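Local structure of nicotinate-nucleotide diphosphorylase (Carboxylating) (5HUO) at residues G77-L82 against F103-R108; G141-T146 against V178-G183. The protein catalyses the conversion of quinolinate and 5-phospho-alpha-D-ribose 1-diphosphate into nicotinate ribonucleotide, carbon dioxide and diphosphate, a step of NAD(+) biosynthesis. All blocks are in the same frame, centred on the assembly; numbering follows the deposited sequence.

Both segments of contact 1 precede those of contact 2 in the sequence, and the centres of the two contacts lie about 9 Å apart. Contact 1 belongs to the N-terminal family region, where the short strand 77-78 pairs with strand 108-109; contact 2 joins the long helix 122-153 to the end of helix 171-180. Helix 122-153 serves both: V78, L79 and A80 pack on it, while its residues 141-146 form one side of contact 2. S144 OG probably accepts a hydrogen bond from V78 N, and V180 touches A80 and D105. The two contacts thus form one continuous junction between the N-terminal and C-terminal parts of the subunit.

Contact 1. Residues G77-L82 against F103-R108; sequences GVLAGL and FKDGDR
D105 reaches across to the backbone N-H groups of G81 and L82, at the start of helix 82-92. Its CB lies 3.8 Å from L79 O, and its CG, set beside the backbone N (chi1 -80°), comes within 3.6 Å of A80 CA. From there the carboxylate divides. OD1 receives L82 N at 3.0 Å through its syn lone pair, whereas OD2 takes G81 N at 2.8 Å from above the carboxylate plane and also bonds Y176 of helix 171-180. G81 is the N-cap residue, so the carboxylate's negative charge would probably be stabilised by the helix dipole. Glycine suits G81, whose phi is positive.

The backbones meet as a short antiparallel ladder in the N-terminal region of this quinolinate phosphoribosyltransferase, with V78 and R108 as a non-hydrogen-bonded pair. L79 then gives its N to D107 O and takes G106 N at its own O (2.8 Å). A type II turn from K104 to D107 presents these groups, with G106 at its positive-phi position. Beside the turn, the buried L79 sets CD2 3.6 Å from K104 O and 4.0 Å from F103 CB, and its branched side chain also packs on L109 and on L136 of helix 122-153.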
ATOM      1  N   GLY A  77      -3.237 -34.395 -16.038  1.00 90.57           N
ATOM      2  CA  GLY A  77      -4.110 -33.848 -15.048  1.00 90.15           C
ATOM      3  C   GLY A  77      -5.093 -32.861 -15.624  1.00 89.94           C
ATOM      4  O   GLY A  77      -5.491 -32.970 -16.778  1.00 90.38           O
ATOM      5  N   VAL A  78      -5.465 -31.881 -14.810  1.00 89.39           N
ATOM      6  CA  VAL A  78      -6.409 -30.857 -15.219  1.00 89.25           C
ATOM      7  C   VAL A  78      -5.792 -29.477 -15.239  1.00 88.68           C
ATOM      8  O   VAL A  78      -5.074 -29.122 -14.358  1.00 88.29           O
ATOM      9  CB  VAL A  78      -7.621 -30.846 -14.295  1.00 89.33           C
ATOM     10  CG1 VAL A  78      -8.680 -29.878 -14.774  1.00 89.38           C
ATOM     11  CG2 VAL A  78      -8.211 -32.228 -14.245  1.00 90.08           C
ATOM     12  N   LEU A  79      -6.119 -28.715 -16.273  1.00 88.80           N
ATOM     13  CA  LEU A  79      -5.535 -27.369 -16.496  1.00 88.49           C
ATOM     14  C   LEU A  79      -6.303 -26.330 -15.747  1.00 88.25           C
ATOM     15  O   LEU A  79      -7.516 -26.197 -15.903  1.00 88.52           O
ATOM     16  CB  LEU A  79      -5.509 -26.984 -17.972  1.00 88.88           C
ATOM     17  CG  LEU A  79      -5.088 -25.560 -18.359  1.00 88.81           C
ATOM     18  CD1 LEU A  79      -3.609 -25.314 -18.103  1.00 88.60           C
ATOM     19  CD2 LEU A  79      -5.414 -25.275 -19.834  1.00 89.40           C
ATOM     20  N   ALA A  80      -5.587 -25.578 -14.918  1.00 87.89           N
ATOM     21  CA  ALA A  80      -6.197 -24.437 -14.160  1.00 87.77           C
ATOM     22  C   ALA A  80      -5.200 -23.326 -14.007  1.00 87.67           C
ATOM     23  O   ALA A  80      -4.032 -23.574 -13.699  1.00 87.55           O
ATOM     24  CB  ALA A  80      -6.712 -24.887 -12.786  1.00 87.62           C
ATOM     25  N   GLY A  81      -5.695 -22.108 -14.155  1.00 87.88           N
ATOM     26  CA  GLY A  81      -4.864 -20.908 -14.005  1.00 88.00           C
ATOM     27  C   GLY A  81      -4.216 -20.381 -15.275  1.00 88.37           C
ATOM     28  O   GLY A  81      -3.282 -19.627 -15.236  1.00 88.58           O
ATOM     29  N   LEU A  82      -4.741 -20.753 -16.398  1.00 88.57           N
ATOM     30  CA  LEU A  82      -4.162 -20.335 -17.696  1.00 89.04           C
ATOM     31  C   LEU A  82      -4.169 -18.794 -17.903  1.00 89.57           C
ATOM     32  O   LEU A  82      -3.200 -18.248 -18.351  1.00 89.94           O
ATOM     33  CB  LEU A  82      -4.927 -20.971 -18.842  1.00 89.32           C
ATOM     34  CG  LEU A  82      -4.294 -20.751 -20.219  1.00 89.88           C
ATOM     35  CD1 LEU A  82      -2.977 -21.525 -20.327  1.00 89.74           C
ATOM     36  CD2 LEU A  82      -5.225 -21.209 -21.323  1.00 90.34           C
ATOM     37  N   PHE A 103      -7.022 -24.499 -25.797  1.00 92.85           N
ATOM     38  CA  PHE A 103      -7.037 -25.000 -24.389  1.00 91.99           C
ATOM     39  C   PHE A 103      -7.685 -23.999 -23.469  1.00 91.59           C
ATOM     40  O   PHE A 103      -7.496 -22.808 -23.603  1.00 91.67           O
ATOM     41  CB  PHE A 103      -5.599 -25.265 -23.842  1.00 91.39           C
ATOM     42  CG  PHE A 103      -5.099 -26.650 -24.036  1.00 91.53           C
ATOM     43  CD1 PHE A 103      -5.559 -27.696 -23.253  1.00 91.33           C
ATOM     44  CD2 PHE A 103      -4.152 -26.921 -25.012  1.00 92.01           C
ATOM     45  CE1 PHE A 103      -5.112 -28.994 -23.454  1.00 91.64           C
ATOM     46  CE2 PHE A 103      -3.691 -28.232 -25.234  1.00 92.29           C
ATOM     47  CZ  PHE A 103      -4.187 -29.273 -24.458  1.00 92.13           C
ATOM     48  N   LYS A 104      -8.443 -24.493 -22.522  1.00 91.27           N
ATOM     49  CA  LYS A 104      -8.964 -23.615 -21.456  1.00 90.86           C
ATOM     50  C   LYS A 104      -9.047 -24.316 -20.120  1.00 90.27           C
ATOM     51  O   LYS A 104      -8.949 -25.563 -20.027  1.00 90.27           O
ATOM     52  CB  LYS A 104     -10.308 -22.990 -21.805  1.00 93.76           C
ATOM     53  CG  LYS A 104     -11.407 -23.958 -22.109  1.00 98.78           C
ATOM     54  CD  LYS A 104     -12.508 -23.247 -22.889  1.00104.68           C
ATOM     55  CE  LYS A 104     -13.573 -24.243 -23.389  1.00110.29           C
ATOM     56  NZ  LYS A 104     -14.520 -24.613 -22.289  1.00111.48           N
ATOM     57  N   ASP A 105      -9.175 -23.510 -19.066  1.00 89.86           N
ATOM     58  CA  ASP A 105      -9.225 -24.063 -17.701  1.00 89.36           C
ATOM     59  C   ASP A 105     -10.359 -25.081 -17.642  1.00 89.74           C
ATOM     60  O   ASP A 105     -11.404 -24.858 -18.188  1.00 90.31           O
ATOM     61  CB  ASP A 105      -9.408 -22.979 -16.647  1.00 89.09           C
ATOM     62  CG  ASP A 105      -8.131 -22.281 -16.315  1.00 88.73           C
ATOM     63  OD1 ASP A 105      -7.071 -22.579 -16.931  1.00 88.69           O
ATOM     64  OD2 ASP A 105      -8.137 -21.390 -15.437  1.00 88.61           O
ATOM     65  N   GLY A 106     -10.049 -26.226 -17.046  1.00 89.57           N
ATOM     66  CA  GLY A 106     -10.944 -27.383 -16.960  1.00 90.08           C
ATOM     67  C   GLY A 106     -10.552 -28.557 -17.832  1.00 90.52           C
ATOM     68  O   GLY A 106     -11.000 -29.676 -17.599  1.00 90.97           O
ATOM     69  N   ASP A 107      -9.837 -28.273 -18.917  1.00 90.59           N
ATOM     70  CA  ASP A 107      -9.481 -29.293 -19.936  1.00 91.17           C
ATOM     71  C   ASP A 107      -8.487 -30.253 -19.410  1.00 90.94           C
ATOM     72  O   ASP A 107      -7.694 -29.915 -18.583  1.00 90.26           O
ATOM     73  CB  ASP A 107      -8.906 -28.669 -21.201  1.00 91.36           C
ATOM     74  CG  ASP A 107      -9.938 -27.918 -22.030  1.00 91.96           C
ATOM     75  OD1 ASP A 107     -11.133 -27.939 -21.670  1.00 92.26           O
ATOM     76  OD2 ASP A 107      -9.551 -27.258 -23.023  1.00 92.20           O
ATOM     77  N   ARG A 108      -8.573 -31.480 -19.871  1.00 93.22           N
ATOM     78  CA  ARG A 108      -7.638 -32.533 -19.460  1.00 95.69           C
ATOM     79  C   ARG A 108      -6.336 -32.342 -20.195  1.00 93.27           C
ATOM     80  O   ARG A 108      -6.339 -31.939 -21.323  1.00 94.86           O
ATOM     81  CB  ARG A 108      -8.208 -33.947 -19.621  1.00100.83           C
ATOM     82  CG  ARG A 108      -9.222 -34.257 -18.510  1.00110.50           C
ATOM     83  CD  ARG A 108      -9.172 -35.704 -17.969  1.00123.69           C
ATOM     84  NE  ARG A 108     -10.448 -36.190 -17.379  1.00137.00           N
ATOM     85  CZ  ARG A 108     -11.447 -36.786 -18.059  1.00148.16           C
ATOM     86  NH1 ARG A 108     -11.376 -36.990 -19.395  1.00151.05           N
ATOM     87  NH2 ARG A 108     -12.547 -37.170 -17.404  1.00151.47           N
TER

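Contact 2. Residues G141-T146 against V178-G183; sequences GIASMT and VRVGGG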
ATOM      1  N   GLY A 141      -2.346 -28.192 -10.175  1.00 87.50           N
ATOM      2  CA  GLY A 141      -2.162 -29.242  -9.150  1.00 87.72           C
ATOM      3  C   GLY A 141      -3.374 -29.434  -8.292  1.00 87.80           C
ATOM      4  O   GLY A 141      -3.825 -30.564  -8.086  1.00 88.18           O
ATOM      5  N   ILE A 142      -3.957 -28.318  -7.869  1.00 87.59           N
ATOM      6  CA  ILE A 142      -5.179 -28.351  -7.060  1.00 87.74           C
ATOM      7  C   ILE A 142      -6.357 -28.854  -7.873  1.00 87.94           C
ATOM      8  O   ILE A 142      -7.158 -29.679  -7.404  1.00 88.35           O
ATOM      9  CB  ILE A 142      -5.475 -26.970  -6.462  1.00 87.57           C
ATOM     10  CG1 ILE A 142      -4.455 -26.684  -5.356  1.00 87.63           C
ATOM     11  CG2 ILE A 142      -6.884 -26.893  -5.891  1.00 87.79           C
ATOM     12  CD1 ILE A 142      -4.466 -25.236  -4.882  1.00 87.60           C
ATOM     13  N   ALA A 143      -6.486 -28.331  -9.083  1.00 87.80           N
ATOM     14  CA  ALA A 143      -7.627 -28.729  -9.967  1.00 88.12           C
ATOM     15  C   ALA A 143      -7.580 -30.234 -10.233  1.00 88.58           C
ATOM     16  O   ALA A 143      -8.572 -30.942 -10.077  1.00 89.10           O
ATOM     17  CB  ALA A 143      -7.607 -27.965 -11.243  1.00 88.01           C
ATOM     18  N   SER A 144      -6.384 -30.696 -10.549  1.00 88.52           N
ATOM     19  CA  SER A 144      -6.108 -32.112 -10.803  1.00 89.06           C
ATOM     20  C   SER A 144      -6.540 -32.965  -9.602  1.00 89.50           C
ATOM     21  O   SER A 144      -7.241 -33.988  -9.717  1.00 90.21           O
ATOM     22  CB  SER A 144      -4.651 -32.318 -11.096  1.00 88.94           C
ATOM     23  OG  SER A 144      -4.265 -31.740 -12.346  1.00 88.75           O
ATOM     24  N   MET A 145      -6.093 -32.542  -8.437  1.00 89.22           N
ATOM     25  CA  MET A 145      -6.371 -33.312  -7.221  1.00 89.72           C
ATOM     26  C   MET A 145      -7.875 -33.340  -6.910  1.00 90.10           C
ATOM     27  O   MET A 145      -8.408 -34.376  -6.530  1.00 90.87           O
ATOM     28  CB  MET A 145      -5.582 -32.770  -6.036  1.00 89.44           C
ATOM     29  CG  MET A 145      -5.598 -33.709  -4.852  1.00 90.10           C
ATOM     30  SD  MET A 145      -4.684 -32.911  -3.545  1.00 89.85           S
ATOM     31  CE  MET A 145      -4.937 -34.076  -2.171  1.00 90.83           C
ATOM     32  N   THR A 146      -8.512 -32.185  -7.051  1.00 89.68           N
ATOM     33  CA  THR A 146      -9.967 -32.069  -6.874  1.00 90.08           C
ATOM     34  C   THR A 146     -10.710 -33.020  -7.830  1.00 90.78           C
ATOM     35  O   THR A 146     -11.531 -33.828  -7.414  1.00 91.60           O
ATOM     36  CB  THR A 146     -10.440 -30.643  -7.122  1.00 89.59           C
ATOM     37  OG1 THR A 146      -9.805 -29.777  -6.186  1.00 89.14           O
ATOM     38  CG2 THR A 146     -11.950 -30.542  -6.961  1.00 90.14           C
ATOM     39  N   VAL A 178     -10.178 -25.360  -7.310  1.00 88.17           N
ATOM     40  CA  VAL A 178     -11.134 -26.364  -6.896  1.00 88.62           C
ATOM     41  C   VAL A 178     -12.411 -26.378  -7.797  1.00 89.06           C
ATOM     42  O   VAL A 178     -12.912 -27.430  -8.141  1.00 89.49           O
ATOM     43  CB  VAL A 178     -11.555 -26.153  -5.434  1.00 88.87           C
ATOM     44  CG1 VAL A 178     -12.739 -27.060  -5.061  1.00 89.53           C
ATOM     45  CG2 VAL A 178     -10.372 -26.393  -4.512  1.00 88.67           C
ATOM     46  N   ARG A 179     -12.972 -25.227  -8.128  1.00 89.11           N
ATOM     47  CA  ARG A 179     -14.168 -25.199  -8.997  1.00 89.64           C
ATOM     48  C   ARG A 179     -13.812 -25.753 -10.343  1.00 89.64           C
ATOM     49  O   ARG A 179     -14.519 -26.552 -10.909  1.00 90.18           O
ATOM     50  CB  ARG A 179     -14.708 -23.804  -9.213  1.00 89.78           C
ATOM     51  CG  ARG A 179     -15.303 -23.230  -7.966  1.00 90.02           C
ATOM     52  CD  ARG A 179     -16.723 -23.756  -7.736  1.00 92.20           C
ATOM     53  NE  ARG A 179     -17.736 -23.070  -8.544  1.00 96.47           N
ATOM     54  CZ  ARG A 179     -18.968 -23.533  -8.725  1.00102.77           C
ATOM     55  NH1 ARG A 179     -19.376 -24.644  -8.151  1.00105.64           N
ATOM     56  NH2 ARG A 179     -19.812 -22.893  -9.522  1.00109.97           N
ATOM     57  N   VAL A 180     -12.644 -25.376 -10.826  1.00 89.11           N
ATOM     58  CA  VAL A 180     -12.160 -25.832 -12.128  1.00 89.13           C
ATOM     59  C   VAL A 180     -12.072 -27.350 -12.169  1.00 89.38           C
ATOM     60  O   VAL A 180     -12.347 -27.964 -13.151  1.00 89.82           O
ATOM     61  CB  VAL A 180     -10.804 -25.151 -12.466  1.00 88.60           C
ATOM     62  CG1 VAL A 180     -10.224 -25.711 -13.764  1.00 88.70           C
ATOM     63  CG2 VAL A 180     -10.966 -23.645 -12.581  1.00 88.60           C
ATOM     64  N   GLY A 181     -11.663 -27.949 -11.084  1.00 89.23           N
ATOM     65  CA  GLY A 181     -11.452 -29.395 -11.030  1.00 89.58           C
ATOM     66  C   GLY A 181     -12.726 -30.147 -10.811  1.00 90.38           C
ATOM     67  O   GLY A 181     -12.707 -31.393 -10.570  1.00 90.90           O
ATOM     68  N   GLY A 182     -13.827 -29.409 -10.780  1.00 90.63           N
ATOM     69  CA  GLY A 182     -15.167 -30.007 -10.531  1.00 91.57           C
ATOM     70  C   GLY A 182     -15.676 -30.006  -9.138  1.00 91.76           C
ATOM     71  O   GLY A 182     -16.674 -30.658  -8.813  1.00 92.65           O
ATOM     72  N   GLY A 183     -14.956 -29.327  -8.296  1.00 91.06           N
ATOM     73  CA  GLY A 183     -15.311 -29.219  -6.890  1.00 91.24           C
ATOM     74  C   GLY A 183     -16.178 -28.004  -6.694  1.00 91.32           C
ATOM     75  O   GLY A 183     -16.528 -27.269  -7.629  1.00 91.29           O
TER
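T146, V178 and A143 carry much of this helix-to-helix packing, in which the long helix 122-153 meets the C-terminal end of helix 171-180 just where a Schellman motif closes it. T146 is the residue most covered. With OG1 beside the backbone N (chi1 -61°), CG2 lies anti to that N and enters the capping turn, 3.5 Å from V178 O and equally far from G183 N, the two atoms that the motif bonds to each other. A beta-branched threonine suits the place because its two branches do different work: the methyl packs against V178 O and G183 N, while OG1 turns back to its own helix.

V178 crosses T146 at about a right angle, laying CG1 4.0 Å from T146 CG2. Its other methyl, CG2, meets I142 CG2 at 3.8 Å, so the compact valine touches side chains one helical turn apart. V178 also packs against T296 of helix 294-297.

The backbones come close at A143 and G181, whose CA atoms are 4.0 Å apart. G181, with no side chain, brings its CA to 3.4 Å from A143 O as a CA-H...O contact. G182, at positive phi, lets the chain leave the helix.

Buried with these apolar groups, the hydroxyl of T146 stays satisfied within its helix: OG1 donates to I142 O at 2.9 Å, coming from above the carbonyl plane, and that oxygen also accepts T146 N.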